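Local coordinates for protein indole-3-pyruvate decarboxylase (Azospirillum brasilense, PDB 2NXW) that decarboxylates indole-3-pyruvate to indole-3-acetaldehyde, a step of auxin biosynthesis, using thiamine diphosphate and a magnesium ion in each subunit, at residues V229-R235 with M258-L263; T149-L155 with P178-P184. All blocks are in the same frame, centred on the assembly; numbering follows the deposited sequence.

Interaction 1. Residues V229-R235 with M258-L263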
loop_
_atom_site.group_PDB
_atom_site.type_symbol
_atom_site.label_atom_id
_atom_site.label_comp_id
_atom_site.label_asym_id
_atom_site.label_seq_id
_atom_site.Cartn_x
_atom_site.Cartn_y
_atom_site.Cartn_z
ATOM N N VAL A 229 -33.699 7.593 8.789
ATOM C CA VAL A 229 -33.477 8.852 8.089
ATOM C C VAL A 229 -32.106 9.341 8.544
ATOM O O VAL A 229 -31.867 9.571 9.734
ATOM C CB VAL A 229 -34.604 9.846 8.418
ATOM C CG1 VAL A 229 -34.335 11.190 7.769
ATOM C CG2 VAL A 229 -35.927 9.268 7.913
ATOM N N CYS A 230 -31.216 9.514 7.576
ATOM C CA CYS A 230 -29.825 9.814 7.873
ATOM C C CYS A 230 -29.208 11.087 7.291
ATOM O O CYS A 230 -29.908 11.918 6.710
ATOM C CB CYS A 230 -29.025 8.569 7.480
ATOM S SG CYS A 230 -29.927 6.999 7.875
ATOM N N VAL A 231 -27.887 11.209 7.424
ATOM C CA VAL A 231 -27.172 12.420 7.018
ATOM C C VAL A 231 -27.423 12.967 5.614
ATOM O O VAL A 231 -27.626 14.167 5.457
ATOM C CB VAL A 231 -25.628 12.279 7.273
ATOM C CG1 VAL A 231 -24.984 11.386 6.243
ATOM C CG2 VAL A 231 -24.975 13.647 7.287
ATOM N N GLU A 232 -27.429 12.118 4.593
ATOM C CA GLU A 232 -27.658 12.637 3.246
ATOM C C GLU A 232 -29.021 13.311 3.067
ATOM O O GLU A 232 -29.173 14.194 2.223
ATOM C CB GLU A 232 -27.487 11.536 2.199
ATOM C CG GLU A 232 -26.051 11.049 2.036
ATOM C CD GLU A 232 -25.891 10.142 0.833
ATOM O OE1 GLU A 232 -26.865 9.440 0.500
ATOM O OE2 GLU A 232 -24.794 10.126 0.230
ATOM N N VAL A 233 -30.011 12.905 3.855
ATOM C CA VAL A 233 -31.333 13.513 3.752
ATOM C C VAL A 233 -31.213 14.983 4.144
ATOM O O VAL A 233 -31.804 15.857 3.510
ATOM C CB VAL A 233 -32.345 12.806 4.669
ATOM C CG1 VAL A 233 -33.684 13.574 4.675
ATOM C CG2 VAL A 233 -32.572 11.368 4.174
ATOM N N ARG A 234 -30.436 15.258 5.186
ATOM C CA ARG A 234 -30.246 16.642 5.602
ATOM C C ARG A 234 -29.350 17.388 4.613
ATOM O O ARG A 234 -29.677 18.492 4.176
ATOM C CB ARG A 234 -29.608 16.716 6.991
ATOM C CG ARG A 234 -29.513 18.148 7.504
ATOM C CD ARG A 234 -28.525 18.289 8.638
ATOM N NE ARG A 234 -28.796 17.370 9.734
ATOM C CZ ARG A 234 -29.894 17.387 10.481
ATOM N NH1 ARG A 234 -30.842 18.284 10.253
ATOM N NH2 ARG A 234 -30.035 16.507 11.461
ATOM N N ARG A 235 -28.223 16.783 4.248
ATOM C CA ARG A 235 -27.287 17.454 3.344
ATOM C C ARG A 235 -27.912 17.859 2.013
ATOM O O ARG A 235 -27.647 18.956 1.509
ATOM C CB ARG A 235 -26.069 16.565 3.083
ATOM C CG ARG A 235 -25.239 16.236 4.330
ATOM C CD ARG A 235 -24.576 17.464 4.958
ATOM N NE ARG A 235 -23.671 17.050 6.033
ATOM C CZ ARG A 235 -23.869 17.264 7.332
ATOM N NH1 ARG A 235 -24.949 17.910 7.758
ATOM N NH2 ARG A 235 -22.993 16.800 8.212
ATOM N N MET A 258 -26.647 11.855 12.866
ATOM C CA MET A 258 -26.570 12.964 11.922
ATOM C C MET A 258 -27.922 13.306 11.307
ATOM O O MET A 258 -28.051 14.313 10.608
ATOM C CB MET A 258 -25.562 12.662 10.814
ATOM C CG MET A 258 -24.130 12.536 11.294
ATOM S SD MET A 258 -23.250 14.113 11.452
ATOM C CE MET A 258 -22.019 13.716 12.750
ATOM N N GLY A 259 -28.927 12.471 11.563
ATOM C CA GLY A 259 -30.254 12.752 11.047
ATOM C C GLY A 259 -31.154 13.274 12.162
ATOM O O GLY A 259 -32.331 13.541 11.937
ATOM N N ARG A 260 -30.592 13.420 13.360
ATOM C CA ARG A 260 -31.340 13.881 14.530
ATOM C C ARG A 260 -32.089 15.185 14.268
ATOM O O ARG A 260 -31.506 16.169 13.819
ATOM C CB ARG A 260 -30.376 14.047 15.712
ATOM C CG ARG A 260 -31.009 14.313 17.077
ATOM C CD ARG A 260 -29.968 14.030 18.167
ATOM N NE ARG A 260 -30.357 14.460 19.511
ATOM C CZ ARG A 260 -30.396 15.729 19.909
ATOM N NH1 ARG A 260 -30.075 16.699 19.065
ATOM N NH2 ARG A 260 -30.727 16.028 21.159
ATOM N N GLY A 261 -33.393 15.184 14.538
ATOM C CA GLY A 261 -34.186 16.380 14.318
ATOM C C GLY A 261 -35.014 16.343 13.046
ATOM O O GLY A 261 -36.009 17.055 12.922
ATOM N N LEU A 262 -34.604 15.519 12.087
ATOM C CA LEU A 262 -35.337 15.409 10.828
ATOM C C LEU A 262 -36.727 14.805 11.061
ATOM O O LEU A 262 -36.897 13.937 11.912
ATOM C CB LEU A 262 -34.550 14.537 9.839
ATOM C CG LEU A 262 -33.257 15.124 9.266
ATOM C CD1 LEU A 262 -32.538 14.054 8.437
ATOM C CD2 LEU A 262 -33.574 16.356 8.422
ATOM N N LEU A 263 -37.707 15.271 10.293
ATOM C CA LEU A 263 -39.087 14.789 10.381
ATOM C C LEU A 263 -39.763 15.008 11.734
ATOM O O LEU A 263 -40.780 14.377 12.031
ATOM C CB LEU A 263 -39.165 13.297 10.014
ATOM C CG LEU A 263 -39.316 12.986 8.515
ATOM C CD1 LEU A 263 -38.099 13.463 7.736
ATOM C CD2 LEU A 263 -39.519 11.489 8.340
#
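Arg234 reaches across to the 258-263 loop and holds two of its carbonyl oxygens, that of Met258 just before the turn and that of Arg260 within it. Its chain leaves with CG anti to the backbone N (chi1 -175°) and bends at chi3, which brings the guanidinium alongside the loop. Arg234 NE (3.3 Å) and Arg234 NH2 (3.1 Å) both grip Met258 O, side-on and from one face of that carbonyl. NE lies almost in line with the C=O, whereas NH2 sits above the carbonyl plane. Arg234 NH2 also donates to Arg260 O at 2.8 Å, an oxygen near the plane of the guanidinium. None of the three bonds is straight, with N-H...O angles of 137° to 143°, but together they fix the rotation of the group.

Leu262 covers one face of this guanidinium with CG, and its CD2 lies 3.8 Å from Arg234 NH1. The other branch, Leu262 CD1, meets Val229 CG1 at 3.4 Å, closer than carbon atoms usually pack, and Val233 CG1 at 4.0 Å. One leucine thus spans the charged and the apolar parts of the contact.

Met258 adds its CB, which lies beside Val231 CB at 3.6 Å, the two side chains pointing the same way. Between these anchors Gly259 passes close to Val229 O, where a side chain would clash. The type II turn from Gly259 to Leu262 is closed by Leu262 N bonding to Gly259 O.

In the fold, the first segment continues strand 225-229 into the short helix 231-235, and the second follows the neighbouring parallel strand 253-255. Helix 239-249 packs against Val229, Val233 and Leu263, while Met258 and Arg235 face helix 68-82; Arg235 is bonded to the backbone oxygens of Glu109 and Lys110.

Interaction 2. Residues T149-L155 with P178-P184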
loop_
_atom_site.group_PDB
_atom_site.type_symbol
_atom_site.label_atom_id
_atom_site.label_comp_id
_atom_site.label_asym_id
_atom_site.label_seq_id
_atom_site.Cartn_x
_atom_site.Cartn_y
_atom_site.Cartn_z
ATOM N N THR A 149 -10.254 14.291 0.174
ATOM C CA THR A 149 -11.214 15.071 -0.607
ATOM C C THR A 149 -11.735 14.213 -1.753
ATOM O O THR A 149 -11.082 13.242 -2.145
ATOM C CB THR A 149 -10.578 16.353 -1.202
ATOM O OG1 THR A 149 -9.405 16.007 -1.951
ATOM C CG2 THR A 149 -10.200 17.328 -0.097
ATOM N N VAL A 150 -12.905 14.566 -2.289
ATOM C CA VAL A 150 -13.490 13.797 -3.389
ATOM C C VAL A 150 -13.087 14.269 -4.776
ATOM O O VAL A 150 -13.313 13.567 -5.757
ATOM C CB VAL A 150 -15.037 13.750 -3.306
ATOM C CG1 VAL A 150 -15.436 12.995 -2.065
ATOM C CG2 VAL A 150 -15.636 15.150 -3.321
ATOM N N ALA A 151 -12.500 15.453 -4.860
ATOM C CA ALA A 151 -12.054 15.996 -6.133
ATOM C C ALA A 151 -11.032 17.073 -5.842
ATOM O O ALA A 151 -11.089 17.719 -4.790
ATOM C CB ALA A 151 -13.235 16.578 -6.906
ATOM N N GLN A 152 -10.108 17.272 -6.775
ATOM C CA GLN A 152 -9.067 18.271 -6.619
ATOM C C GLN A 152 -8.748 18.913 -7.956
ATOM O O GLN A 152 -8.972 18.318 -9.014
ATOM C CB GLN A 152 -7.761 17.640 -6.124
ATOM C CG GLN A 152 -7.845 16.668 -4.954
ATOM C CD GLN A 152 -8.338 15.296 -5.367
ATOM O OE1 GLN A 152 -7.960 14.777 -6.430
ATOM N NE2 GLN A 152 -9.172 14.690 -4.528
ATOM N N ALA A 153 -8.209 20.124 -7.905
ATOM C CA ALA A 153 -7.777 20.785 -9.121
ATOM C C ALA A 153 -6.729 21.829 -8.807
ATOM O O ALA A 153 -6.791 22.502 -7.779
ATOM C CB ALA A 153 -8.961 21.438 -9.844
ATOM N N ARG A 154 -5.733 21.925 -9.679
ATOM C CA ARG A 154 -4.714 22.948 -9.563
ATOM C C ARG A 154 -5.125 23.918 -10.665
ATOM O O ARG A 154 -5.125 23.558 -11.842
ATOM C CB ARG A 154 -3.317 22.392 -9.846
ATOM C CG ARG A 154 -2.275 23.495 -9.891
ATOM C CD ARG A 154 -0.861 22.986 -10.111
ATOM N NE ARG A 154 0.052 24.113 -10.283
ATOM C CZ ARG A 154 1.374 24.013 -10.346
ATOM N NH1 ARG A 154 1.956 22.823 -10.251
ATOM N NH2 ARG A 154 2.114 25.108 -10.502
ATOM N N LEU A 155 -5.496 25.135 -10.286
ATOM C CA LEU A 155 -5.940 26.124 -11.254
ATOM C C LEU A 155 -4.750 26.901 -11.814
ATOM O O LEU A 155 -4.581 28.096 -11.548
ATOM C CB LEU A 155 -6.954 27.061 -10.593
ATOM C CG LEU A 155 -8.136 26.344 -9.920
ATOM C CD1 LEU A 155 -9.089 27.369 -9.320
ATOM C CD2 LEU A 155 -8.862 25.476 -10.938
ATOM N N PRO A 178 -15.616 17.216 1.105
ATOM C CA PRO A 178 -14.685 18.314 0.833
ATOM C C PRO A 178 -13.959 18.147 -0.495
ATOM O O PRO A 178 -13.800 17.024 -0.988
ATOM C CB PRO A 178 -13.692 18.238 1.996
ATOM C CG PRO A 178 -14.434 17.554 3.062
ATOM C CD PRO A 178 -15.264 16.523 2.354
ATOM N N VAL A 179 -13.512 19.271 -1.047
ATOM C CA VAL A 179 -12.748 19.288 -2.291
ATOM C C VAL A 179 -11.561 20.224 -2.093
ATOM O O VAL A 179 -11.537 21.041 -1.158
ATOM C CB VAL A 179 -13.599 19.750 -3.496
ATOM C CG1 VAL A 179 -14.643 18.695 -3.820
ATOM C CG2 VAL A 179 -14.258 21.102 -3.200
ATOM N N TYR A 180 -10.580 20.115 -2.986
ATOM C CA TYR A 180 -9.351 20.885 -2.896
ATOM C C TYR A 180 -9.012 21.680 -4.158
ATOM O O TYR A 180 -8.978 21.126 -5.256
ATOM C CB TYR A 180 -8.205 19.908 -2.590
ATOM C CG TYR A 180 -6.835 20.536 -2.499
ATOM C CD1 TYR A 180 -6.510 21.383 -1.448
ATOM C CD2 TYR A 180 -5.851 20.265 -3.461
ATOM C CE1 TYR A 180 -5.251 21.949 -1.344
ATOM C CE2 TYR A 180 -4.586 20.827 -3.367
ATOM C CZ TYR A 180 -4.291 21.670 -2.309
ATOM O OH TYR A 180 -3.044 22.248 -2.230
ATOM N N LEU A 181 -8.765 22.977 -3.989
ATOM C CA LEU A 181 -8.393 23.846 -5.101
ATOM C C LEU A 181 -7.084 24.523 -4.735
ATOM O O LEU A 181 -6.979 25.160 -3.689
ATOM C CB LEU A 181 -9.468 24.911 -5.356
ATOM C CG LEU A 181 -10.799 24.375 -5.892
ATOM C CD1 LEU A 181 -11.834 25.502 -5.958
ATOM C CD2 LEU A 181 -10.579 23.768 -7.286
ATOM N N GLU A 182 -6.086 24.380 -5.602
ATOM C CA GLU A 182 -4.766 24.955 -5.388
ATOM C C GLU A 182 -4.606 26.062 -6.431
ATOM O O GLU A 182 -4.763 25.815 -7.628
ATOM C CB GLU A 182 -3.730 23.838 -5.574
ATOM C CG GLU A 182 -2.308 24.160 -5.211
ATOM C CD GLU A 182 -1.439 22.919 -5.277
ATOM O OE1 GLU A 182 -1.511 22.080 -4.349
ATOM O OE2 GLU A 182 -0.694 22.772 -6.267
ATOM N N ILE A 183 -4.313 27.277 -5.982
ATOM C CA ILE A 183 -4.184 28.411 -6.894
ATOM C C ILE A 183 -2.809 29.081 -6.869
ATOM O O ILE A 183 -2.466 29.770 -5.907
ATOM C CB ILE A 183 -5.244 29.499 -6.576
ATOM C CG1 ILE A 183 -6.641 28.873 -6.508
ATOM C CG2 ILE A 183 -5.207 30.590 -7.644
ATOM C CD1 ILE A 183 -7.745 29.865 -6.173
ATOM N N PRO A 184 -1.994 28.874 -7.924
ATOM C CA PRO A 184 -0.663 29.493 -7.988
ATOM C C PRO A 184 -0.883 31.005 -7.822
ATOM O O PRO A 184 -1.808 31.564 -8.409
ATOM C CB PRO A 184 -0.186 29.120 -9.391
ATOM C CG PRO A 184 -0.825 27.774 -9.614
ATOM C CD PRO A 184 -2.228 27.983 -9.077
#
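Tyr180 and Glu182 each pair through backbone N and O with residues 151-155, in a parallel ladder whose strand axes lie 4.8 Å apart. Tyr180 N bonds to Ala151 O, Ala153 N to Tyr180 O, Glu182 N to Ala153 O and Leu155 N to Glu182 O; Val150 N to Pro178 O, at 2.9 Å, carries the series back before the strands begin. CA-H...O contacts, such as Gln152 CA to Tyr180 O at 3.2 Å, run between them.

Polar side chains gather on the face of Gln152 and Tyr180. Gln152, bent at chi2 (78°), folds back so that NE2 donates in its amide plane to Thr149 OG1 at 2.9 Å, while OE1 takes a bond from Lys160 of the second subunit. Thr149 OG1 is also hydrogen-bonded to Phe145 O. A valine in place of Thr149 would remove the hydroxyl, which would probably leave Gln152 NE2 and Phe145 O without that partner and the amide held mainly through OE1. Tyr180 OH meets the anti lone pair of Glu182 OE1 at 2.6 Å. Arg154 passes Glu182 without a salt bridge, pairing instead with Asp156.

Apolar contacts include Ala153 CB against Leu181 CD2 (3.8 Å), on the face covered by helix 161-175, and Thr149 CG2 near Tyr180 CB (4.1 Å).

The backbone ladder closes a beta-alpha-beta unit, with an apolar face toward its crossover helix and a more polar one, from which Gln152 reaches the second subunit.

How the interactions relate
Interaction 2 comes first along the chain and is complete before interaction 1 opens. Their centres are 28 Å apart and their nearest atoms about 9 Å, so they do not touch. They belong to different sheets: 149-155 with 178-184 forms one edge of the all-parallel sheet that also holds strand 113-119, whereas 229-235 with 258-263 lies at the C-terminal ends of strands 225-229 and 253-255 in the mixed sheet of the central domain. Each joins parts of the chain on either side of one intervening helix, 161-175 or 239-249. Interaction 2 thus adds the edge strand 152-154 to its sheet within the chain, while interaction 1 lies where the central domain meets helix 68-82 of the N-terminal domain.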